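PDB 6GUO: putative siderophore-degrading esterase (Eurofung) from Emericella nidulans, which hydrolyses the bacterial siderophore enterobactin to release its iron inside the cell, but leaves triacetylfusarinine C uncleaved. Local coordinates for residues 162-167 with 187-192; 106-111 with 192-197. One frame throughout, in Å; residues are numbered along the deposited sequence.

Interaction 1 of 2, residues 162-167 with 187-192; sequences FGHSYG and AASPSI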
loop_
_atom_site.group_PDB
_atom_site.type_symbol
_atom_site.label_atom_id
_atom_site.label_comp_id
_atom_site.label_asym_id
_atom_site.label_seq_id
_atom_site.Cartn_x
_atom_site.Cartn_y
_atom_site.Cartn_z
ATOM N N PHE A 162 -4.819 -9.905 -9.972
ATOM C CA PHE A 162 -3.598 -9.108 -9.877
ATOM C C PHE A 162 -2.410 -10.003 -9.582
ATOM O O PHE A 162 -2.484 -10.870 -8.721
ATOM C CB PHE A 162 -3.712 -8.055 -8.774
ATOM C CG PHE A 162 -2.465 -7.225 -8.594
ATOM C CD1 PHE A 162 -2.368 -5.960 -9.151
ATOM C CD2 PHE A 162 -1.378 -7.715 -7.868
ATOM C CE1 PHE A 162 -1.222 -5.196 -8.987
ATOM C CE2 PHE A 162 -0.230 -6.957 -7.706
ATOM C CZ PHE A 162 -0.154 -5.697 -8.269
ATOM N N GLY A 163 -1.311 -9.747 -10.281
ATOM C CA GLY A 163 -0.019 -10.345 -9.975
ATOM C C GLY A 163 1.120 -9.403 -10.338
ATOM O O GLY A 163 0.987 -8.587 -11.252
ATOM N N HIS A 164 2.224 -9.518 -9.599
ATOM C CA HIS A 164 3.448 -8.752 -9.830
ATOM C C HIS A 164 4.604 -9.693 -10.183
ATOM O O HIS A 164 4.710 -10.778 -9.611
ATOM C CB HIS A 164 3.808 -7.929 -8.591
ATOM C CG HIS A 164 5.125 -7.220 -8.693
ATOM N ND1 HIS A 164 6.304 -7.775 -8.249
ATOM C CD2 HIS A 164 5.444 -5.994 -9.172
ATOM C CE1 HIS A 164 7.293 -6.923 -8.459
ATOM N NE2 HIS A 164 6.797 -5.838 -9.016
ATOM N N SER A 165 5.453 -9.256 -11.121
ATOM C CA SER A 165 6.632 -10.015 -11.570
ATOM C C SER A 165 6.200 -11.355 -12.196
ATOM O O SER A 165 5.456 -11.334 -13.178
ATOM C CB SER A 165 7.711 -10.122 -10.467
ATOM O OG SER A 165 7.333 -10.919 -9.363
ATOM N N TYR A 166 6.624 -12.507 -11.665
ATOM C CA TYR A 166 6.049 -13.776 -12.147
ATOM C C TYR A 166 4.523 -13.796 -12.038
ATOM O O TYR A 166 3.858 -14.400 -12.879
ATOM C CB TYR A 166 6.635 -14.990 -11.414
ATOM C CG TYR A 166 8.004 -15.453 -11.874
ATOM C CD1 TYR A 166 8.646 -14.894 -12.990
ATOM C CD2 TYR A 166 8.645 -16.493 -11.212
ATOM C CE1 TYR A 166 9.886 -15.340 -13.400
ATOM C CE2 TYR A 166 9.889 -16.945 -11.621
ATOM C CZ TYR A 166 10.500 -16.367 -12.717
ATOM O OH TYR A 166 11.733 -16.798 -13.132
ATOM N N GLY A 167 3.978 -13.139 -11.010
ATOM C CA GLY A 167 2.534 -12.938 -10.895
ATOM C C GLY A 167 1.920 -12.214 -12.086
ATOM O O GLY A 167 0.820 -12.551 -12.524
ATOM N N ALA A 187 -1.590 -6.784 -14.502
ATOM C CA ALA A 187 -0.262 -7.366 -14.654
ATOM C C ALA A 187 0.781 -6.300 -14.332
ATOM O O ALA A 187 1.096 -5.453 -15.168
ATOM C CB ALA A 187 -0.080 -7.887 -16.071
ATOM N N ALA A 188 1.311 -6.361 -13.116
ATOM C CA ALA A 188 2.269 -5.377 -12.613
ATOM C C ALA A 188 3.694 -5.892 -12.792
ATOM O O ALA A 188 4.020 -6.994 -12.353
ATOM C CB ALA A 188 1.978 -5.083 -11.153
ATOM N N SER A 189 4.533 -5.101 -13.463
ATOM C CA SER A 189 5.914 -5.482 -13.775
ATOM C C SER A 189 6.018 -6.927 -14.268
ATOM O O SER A 189 6.806 -7.695 -13.746
ATOM C CB SER A 189 6.792 -5.288 -12.536
ATOM O OG SER A 189 6.634 -3.979 -12.022
ATOM N N PRO A 190 5.208 -7.303 -15.270
ATOM C CA PRO A 190 5.164 -8.712 -15.668
ATOM C C PRO A 190 6.501 -9.169 -16.240
ATOM O O PRO A 190 7.135 -8.422 -16.990
ATOM C CB PRO A 190 4.082 -8.734 -16.748
ATOM C CG PRO A 190 4.119 -7.361 -17.326
ATOM C CD PRO A 190 4.373 -6.467 -16.148
ATOM N N SER A 191 6.914 -10.383 -15.891
ATOM C CA SER A 191 8.198 -10.929 -16.331
ATOM C C SER A 191 8.128 -11.388 -17.790
ATOM O O SER A 191 8.275 -12.577 -18.098
ATOM C CB SER A 191 8.626 -12.077 -15.411
ATOM O OG SER A 191 8.651 -11.645 -14.066
ATOM N N ILE A 192 7.935 -10.424 -18.688
ATOM C CA ILE A 192 7.758 -10.700 -20.115
ATOM C C ILE A 192 9.016 -11.370 -20.677
ATOM O O ILE A 192 8.910 -12.287 -21.487
ATOM C CB ILE A 192 7.348 -9.421 -20.897
ATOM C CG1 ILE A 192 5.923 -9.019 -20.487
ATOM C CG2 ILE A 192 7.418 -9.641 -22.410
ATOM C CD1 ILE A 192 5.469 -7.655 -20.960
#
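Ala-188 lies against both Phe-162 and His-164. Phe-162 has CG anti to its backbone N (chi1 178°). This swings the ring over toward the neighbouring strand, where CZ meets Ala-188 CB at 3.6 Å. The ring of His-164 extends beyond the strand end, and NE2 comes 3.5 Å from Ser-189 OG. That hydroxyl is hydrogen-bonded to Glu-228. The rings of His-164 and His-284 also meet.

Two backbone bonds hold the strand ends together. Ala-188 N donates to Gly-163 O at 2.9 Å, and Ser-165 N donates to Ala-188 O at 2.9 Å. A CA-H...O contact from His-164 CA to Ala-188 O, 3.1 Å, accompanies them. Beyond the strands, Ser-191 N reaches Ser-165 O at 3.2 Å, from above the carbonyl plane.

Ser-191 OG is anti to its own carbonyl carbon. This places it near the start of the helix, 3.4 Å from Tyr-166 CD1, while Ser-191 CB lies at the edge of the tyrosine ring. Tyr-166 OH is hydrogen-bonded to Glu-126.

Ser-165 has a strained backbone (phi 62°, psi -120°) between Gly-163 and Gly-167. This is consistent with the GxSxG nucleophile elbow of alpha/beta-hydrolases, with Ser-165 as the probable nucleophile.

The contact joins parallel strands 156-164 and 184-188, which helix 166-177 connects in a beta-alpha-beta unit. Strands 52-58 and 219-225 flank the pair, and helix 288-301 packs on Phe-162, His-164 and Ala-188.

Interaction 2 of 2, residues 106-111 with 192-197; sequences LTPPCD and IWWNNR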
loop_
_atom_site.group_PDB
_atom_site.type_symbol
_atom_site.label_atom_id
_atom_site.label_comp_id
_atom_site.label_asym_id
_atom_site.label_seq_id
_atom_site.Cartn_x
_atom_site.Cartn_y
_atom_site.Cartn_z
ATOM N N LEU A 106 3.515 -19.989 -10.983
ATOM C CA LEU A 106 3.245 -18.797 -11.790
ATOM C C LEU A 106 3.796 -18.817 -13.218
ATOM O O LEU A 106 3.447 -17.942 -14.009
ATOM C CB LEU A 106 3.763 -17.555 -11.044
ATOM C CG LEU A 106 3.152 -17.340 -9.653
ATOM C CD1 LEU A 106 3.792 -16.142 -8.964
ATOM C CD2 LEU A 106 1.642 -17.162 -9.726
ATOM N N THR A 107 4.633 -19.795 -13.565
ATOM C CA THR A 107 5.200 -19.875 -14.913
ATOM C C THR A 107 4.453 -20.903 -15.764
ATOM O O THR A 107 4.165 -22.004 -15.287
ATOM C CB THR A 107 6.689 -20.232 -14.886
ATOM O OG1 THR A 107 6.889 -21.428 -14.125
ATOM C CG2 THR A 107 7.496 -19.086 -14.272
ATOM N N PRO A 108 4.129 -20.545 -17.022
ATOM C CA PRO A 108 3.371 -21.470 -17.865
ATOM C C PRO A 108 4.212 -22.619 -18.417
ATOM O O PRO A 108 5.431 -22.476 -18.562
ATOM C CB PRO A 108 2.860 -20.575 -18.995
ATOM C CG PRO A 108 3.860 -19.480 -19.095
ATOM C CD PRO A 108 4.370 -19.257 -17.699
ATOM N N PRO A 109 3.566 -23.763 -18.713
ATOM C CA PRO A 109 4.293 -24.868 -19.323
ATOM C C PRO A 109 4.638 -24.519 -20.766
ATOM O O PRO A 109 3.822 -23.911 -21.464
ATOM C CB PRO A 109 3.300 -26.026 -19.249
ATOM C CG PRO A 109 1.967 -25.376 -19.295
ATOM C CD PRO A 109 2.116 -24.029 -18.645
ATOM N N CYS A 110 5.846 -24.878 -21.182
ATOM C CA CYS A 110 6.372 -24.535 -22.501
ATOM C C CYS A 110 7.012 -25.763 -23.131
ATOM O O CYS A 110 7.469 -26.664 -22.423
ATOM C CB CYS A 110 7.416 -23.423 -22.383
ATOM S SG CYS A 110 6.776 -21.836 -21.795
ATOM N N ASP A 111 7.046 -25.787 -24.461
ATOM C CA ASP A 111 7.693 -26.876 -25.201
ATOM C C ASP A 111 9.204 -26.873 -24.959
ATOM O O ASP A 111 9.814 -27.935 -24.833
ATOM C CB ASP A 111 7.390 -26.784 -26.707
ATOM C CG ASP A 111 5.909 -27.001 -27.034
ATOM O OD1 ASP A 111 5.452 -26.464 -28.066
ATOM O OD2 ASP A 111 5.202 -27.702 -26.276
ATOM N N ILE A 192 7.935 -10.424 -18.688
ATOM C CA ILE A 192 7.758 -10.700 -20.115
ATOM C C ILE A 192 9.016 -11.370 -20.677
ATOM O O ILE A 192 8.910 -12.287 -21.487
ATOM C CB ILE A 192 7.348 -9.421 -20.897
ATOM C CG1 ILE A 192 5.923 -9.019 -20.487
ATOM C CG2 ILE A 192 7.418 -9.641 -22.410
ATOM C CD1 ILE A 192 5.469 -7.655 -20.960
ATOM N N TRP A 193 10.186 -10.942 -20.197
ATOM C CA TRP A 193 11.484 -11.574 -20.509
ATOM C C TRP A 193 11.553 -13.099 -20.349
ATOM O O TRP A 193 12.323 -13.751 -21.056
ATOM C CB TRP A 193 12.604 -10.950 -19.656
ATOM C CG TRP A 193 12.442 -11.164 -18.176
ATOM C CD1 TRP A 193 11.806 -10.340 -17.292
ATOM C CD2 TRP A 193 12.923 -12.277 -17.411
ATOM N NE1 TRP A 193 11.857 -10.870 -16.027
ATOM C CE2 TRP A 193 12.536 -12.058 -16.068
ATOM C CE3 TRP A 193 13.646 -13.435 -17.728
ATOM C CZ2 TRP A 193 12.850 -12.956 -15.041
ATOM C CZ3 TRP A 193 13.954 -14.334 -16.706
ATOM C CH2 TRP A 193 13.552 -14.087 -15.380
ATOM N N TRP A 194 10.774 -13.649 -19.416
ATOM C CA TRP A 194 10.891 -15.054 -19.011
ATOM C C TRP A 194 10.901 -16.055 -20.168
ATOM O O TRP A 194 10.061 -15.994 -21.066
ATOM C CB TRP A 194 9.785 -15.428 -18.016
ATOM C CG TRP A 194 9.913 -16.835 -17.529
ATOM C CD1 TRP A 194 10.755 -17.295 -16.560
ATOM C CD2 TRP A 194 9.197 -17.970 -18.013
ATOM N NE1 TRP A 194 10.595 -18.651 -16.398
ATOM C CE2 TRP A 194 9.646 -19.091 -17.279
ATOM C CE3 TRP A 194 8.211 -18.152 -18.992
ATOM C CZ2 TRP A 194 9.145 -20.377 -17.497
ATOM C CZ3 TRP A 194 7.712 -19.432 -19.209
ATOM C CH2 TRP A 194 8.179 -20.526 -18.460
ATOM N N ASN A 195 11.869 -16.969 -20.119
ATOM C CA ASN A 195 12.004 -18.044 -21.092
ATOM C C ASN A 195 12.020 -17.525 -22.532
ATOM O O ASN A 195 11.166 -17.882 -23.348
ATOM C CB ASN A 195 10.886 -19.074 -20.887
ATOM C CG ASN A 195 11.107 -20.332 -21.688
ATOM O OD1 ASN A 195 12.248 -20.711 -21.944
ATOM N ND2 ASN A 195 10.017 -20.981 -22.098
ATOM N N ASN A 196 12.987 -16.658 -22.821
ATOM C CA ASN A 196 13.134 -16.041 -24.144
ATOM C C ASN A 196 11.813 -15.422 -24.631
ATOM O O ASN A 196 11.401 -15.604 -25.779
ATOM C CB ASN A 196 13.675 -17.076 -25.145
ATOM C CG ASN A 196 14.171 -16.449 -26.438
ATOM O OD1 ASN A 196 14.539 -15.275 -26.479
ATOM N ND2 ASN A 196 14.180 -17.237 -27.508
ATOM N N ARG A 197 11.148 -14.707 -23.723
ATOM C CA ARG A 197 9.879 -14.034 -23.999
ATOM C C ARG A 197 8.791 -14.941 -24.577
ATOM O O ARG A 197 8.069 -14.555 -25.496
ATOM C CB ARG A 197 10.117 -12.815 -24.891
ATOM C CG ARG A 197 10.966 -11.754 -24.221
ATOM C CD ARG A 197 10.989 -10.488 -25.049
ATOM N NE ARG A 197 11.643 -10.731 -26.329
ATOM C CZ ARG A 197 11.500 -9.993 -27.429
ATOM N NH1 ARG A 197 10.714 -8.917 -27.454
ATOM N NH2 ARG A 197 12.160 -10.342 -28.527
#
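Trp-194 reaches across to Thr-107, Pro-108 and Cys-110, and the main interactions involve its indole. The first kind is CH-pi. Thr-107 CG2 sits over one face of the indole, 4.0 Å from the centroid of the five-membered ring and 26° off its normal. Thr-107 CB lies over the same face, 3.6 Å from Trp-194 CZ2. Trp-194 CG, anti to the backbone N (chi1 -177°), carries the indole out toward the loop, and chi2 near 80° sets its plane.

The second kind is apolar contact at the far end of the six-membered ring. Pro-108 CD and Cys-110 SG each meet Trp-194 CZ3 at 3.7 Å. Asn-195 CB lies above the face opposite Thr-107, offset toward the rim.

The third kind is sulfur-aromatic. Cys-110 SG is 4.8 Å from the centroid of the six-membered ring of Trp-194 and approaches it obliquely. The sulfur also lies 3.4 Å from Asn-195 ND2.

Among polar atoms, the carbonyl Pro-108 O comes obliquely to 3.4 Å from Trp-194 CH2. Hydrogen bonds are absent between the two segments. Thr-107 OG1 is hydrogen-bonded to Ser-103 O and Gly-129 N. Asn-195 is hydrogen-bonded through ND2 to His-112 O and through OD1 to Ile-114 N, in the proline-rich insertion that narrows the active site.

Residues 195-197 all have left-handed backbone angles, so the short turn 194-197 is a left-handed one. The contact sets this turn against the loop between helices 102-106 and 131-150. Helix 166-177 borders both sides, with His-173 on Pro-108 and Leu-169 on Trp-194.

Interaction 1 lies in the core, its centre about 7 Å from the centre of the chain. Interaction 2 is farther out, about 17 Å between the same centres, yet largely buried, with Cys-110 at its partly exposed margin. Backbone hydrogen bonds between the strand ends and the turns just after them hold the first, with Ala-188 and the serines set against the rings of Phe-162, His-164 and Tyr-166. The second relies on side chains packed round one indole. They share Ile-192, between strand 184-188 and the turn 194-197. They also touch directly: Tyr-166 OH lies 3.6 Å from Trp-194 CD1, and Leu-106 packs on the start of helix 166-177. That helix therefore borders both.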